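Local coordinates for protein indole-3-pyruvate decarboxylase (Azospirillum brasilense, PDB 2NXW) that decarboxylates phenylpyruvate and indole-3-pyruvate, the latter to indole-3-acetaldehyde in auxin biosynthesis, using thiamine diphosphate and a metal ion as cofactors, at residues Gly41-Gly44 with Phe50-Val53. Sequence-based numbering, arbitrary orientation.
With TPP (thiamine diphosphate), chain I.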
loop_
_atom_site.group_PDB
_atom_site.type_symbol
_atom_site.label_atom_id
_atom_site.label_comp_id
_atom_site.label_asym_id
_atom_site.label_seq_id
_atom_site.Cartn_x
_atom_site.Cartn_y
_atom_site.Cartn_z
ATOM N N GLY A 41 23.205 9.039 -23.597
ATOM C CA GLY A 41 21.789 9.063 -23.908
ATOM C C GLY A 41 21.353 8.463 -25.217
ATOM O O GLY A 41 22.176 8.117 -26.062
ATOM N N ILE A 42 20.040 8.305 -25.357
ATOM C CA ILE A 42 19.430 7.833 -26.594
ATOM C C ILE A 42 18.264 8.795 -26.805
ATOM O O ILE A 42 17.413 8.965 -25.932
ATOM C CB ILE A 42 18.917 6.364 -26.512
ATOM C CG1 ILE A 42 20.115 5.408 -26.482
ATOM C CG2 ILE A 42 18.065 6.046 -27.748
ATOM C CD1 ILE A 42 19.760 3.982 -26.119
ATOM N N PRO A 43 18.220 9.448 -27.969
ATOM C CA PRO A 43 17.159 10.407 -28.276
ATOM C C PRO A 43 15.840 9.803 -28.725
ATOM O O PRO A 43 15.724 8.592 -28.938
ATOM C CB PRO A 43 17.794 11.263 -29.369
ATOM C CG PRO A 43 18.561 10.232 -30.150
ATOM C CD PRO A 43 19.216 9.395 -29.053
ATOM N N GLY A 44 14.855 10.687 -28.852
ATOM C CA GLY A 44 13.527 10.327 -29.308
ATOM C C GLY A 44 12.843 11.637 -29.641
ATOM O O GLY A 44 13.365 12.696 -29.315
ATOM N N PHE A 50 16.420 18.871 -26.961
ATOM C CA PHE A 50 17.425 18.838 -25.906
ATOM C C PHE A 50 18.752 18.266 -26.421
ATOM O O PHE A 50 19.822 18.797 -26.127
ATOM C CB PHE A 50 16.930 18.003 -24.715
ATOM C CG PHE A 50 17.922 17.903 -23.597
ATOM C CD1 PHE A 50 18.164 18.987 -22.761
ATOM C CD2 PHE A 50 18.644 16.731 -23.400
ATOM C CE1 PHE A 50 19.115 18.911 -21.739
ATOM C CE2 PHE A 50 19.588 16.642 -22.392
ATOM C CZ PHE A 50 19.829 17.729 -21.559
ATOM N N PHE A 51 18.686 17.182 -27.194
ATOM C CA PHE A 51 19.913 16.596 -27.712
ATOM C C PHE A 51 20.600 17.545 -28.692
ATOM O O PHE A 51 21.824 17.536 -28.797
ATOM C CB PHE A 51 19.634 15.239 -28.373
ATOM C CG PHE A 51 19.615 14.078 -27.410
ATOM C CD1 PHE A 51 18.638 13.993 -26.419
ATOM C CD2 PHE A 51 20.569 13.066 -27.508
ATOM C CE1 PHE A 51 18.608 12.912 -25.539
ATOM C CE2 PHE A 51 20.550 11.976 -26.628
ATOM C CZ PHE A 51 19.567 11.903 -25.647
ATOM N N LYS A 52 19.810 18.368 -29.383
ATOM C CA LYS A 52 20.350 19.340 -30.336
ATOM C C LYS A 52 21.197 20.348 -29.576
ATOM O O LYS A 52 22.303 20.677 -30.000
ATOM C CB LYS A 52 19.218 20.064 -31.070
ATOM C CG LYS A 52 19.699 21.182 -32.004
ATOM C CD LYS A 52 18.536 21.777 -32.781
ATOM C CE LYS A 52 18.994 22.953 -33.644
ATOM N NZ LYS A 52 17.885 23.485 -34.478
ATOM N N VAL A 53 20.685 20.840 -28.452
ATOM C CA VAL A 53 21.448 21.792 -27.654
ATOM C C VAL A 53 22.721 21.128 -27.141
ATOM O O VAL A 53 23.805 21.704 -27.193
ATOM C CB VAL A 53 20.627 22.320 -26.456
ATOM C CG1 VAL A 53 21.506 23.186 -25.551
ATOM C CG2 VAL A 53 19.435 23.133 -26.963
HETATM N "N1'" TPP I . 14.059 4.253 -27.195
HETATM C "C2'" TPP I . 13.034 3.389 -27.208
HETATM C CM2 TPP I . 13.057 2.194 -26.264
HETATM N "N3'" TPP I . 12.002 3.562 -28.037
HETATM C "C4'" TPP I . 11.944 4.619 -28.907
HETATM N "N4'" TPP I . 10.846 4.786 -29.702
HETATM C "C5'" TPP I . 13.037 5.544 -28.952
HETATM C "C6'" TPP I . 14.095 5.320 -28.048
HETATM C "C7'" TPP I . 13.079 6.774 -29.923
HETATM N N3 TPP I . 13.091 6.401 -31.409
HETATM C C2 TPP I . 11.945 6.445 -32.090
HETATM S S1 TPP I . 12.407 6.020 -33.713
HETATM C C5 TPP I . 14.122 5.786 -33.418
HETATM C C4 TPP I . 14.238 6.087 -32.067
HETATM C CM4 TPP I . 15.610 6.061 -31.373
HETATM C C6 TPP I . 15.134 5.396 -34.408
HETATM C C7 TPP I . 14.934 3.935 -34.819
HETATM O O7 TPP I . 16.059 3.612 -35.603
HETATM P PA TPP I . 15.867 2.256 -36.395
HETATM O O1A TPP I . 15.519 1.097 -35.504
HETATM O O2A TPP I . 17.244 1.995 -37.104
HETATM O O3A TPP I . 14.713 2.361 -37.550
HETATM P PB TPP I . 14.723 3.663 -38.579
HETATM O O1B TPP I . 16.139 3.840 -39.146
HETATM O O2B TPP I . 13.726 3.282 -39.701
HETATM O O3B TPP I . 14.261 4.911 -37.884
#
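Pro43 rests on the flat face of Phe51, a compact example of how an aromatic ring from a helix can back a cofactor-binding loop. The methylene CB of Pro43 stands over the middle of the six-membered ring, 3.8 Å from the Phe51 centroid and only 10° off the ring normal, a well-centred CH-pi contact. The proline ring continues past the rim, where Pro43 CD lies 3.8 Å from Phe51 CE2, and the two side chains cross at about a right angle. Phe51 is brought here by a first torsion that sets CG anti to its own carbonyl carbon (chi1 -85°), carrying the ring away from helix 48-57 with its far end leading. That end meets main chain: Phe51 CZ is 3.6 Å from Ile42 C, while Gly41 C lies in the ring plane, at the edge, 3.9 Å from Phe51 CE2. Without a side chain at Gly41, the ring edge can approach the backbone this closely.

Strand 39-41, the loop and helix 48-57 form a beta-alpha unit of the parallel-sheet N-terminal TPP-binding domain, and the phenylalanine packs the first turns of the helix against the loop that leaves the strand before it. No hydrogen bond crosses between the two segments; the contact is buried and made by van der Waals and CH-pi packing alone, and Phe51 also packs on Ala89 of the adjacent strand 86-90.

Ile42 points away from the helix, with CG2 4.0 Å from C6' of the thiamine diphosphate pyrimidine, and also packs against Glu68. Pro43 O and Gly44 CA approach the cofactor's bridging carbon C7', the latter at 3.6 Å. The second subunit completes this pocket: its Trp479 packs on both Ile42 and Pro43, and backbone groups including Met481 N hydrogen-bond the same cofactor.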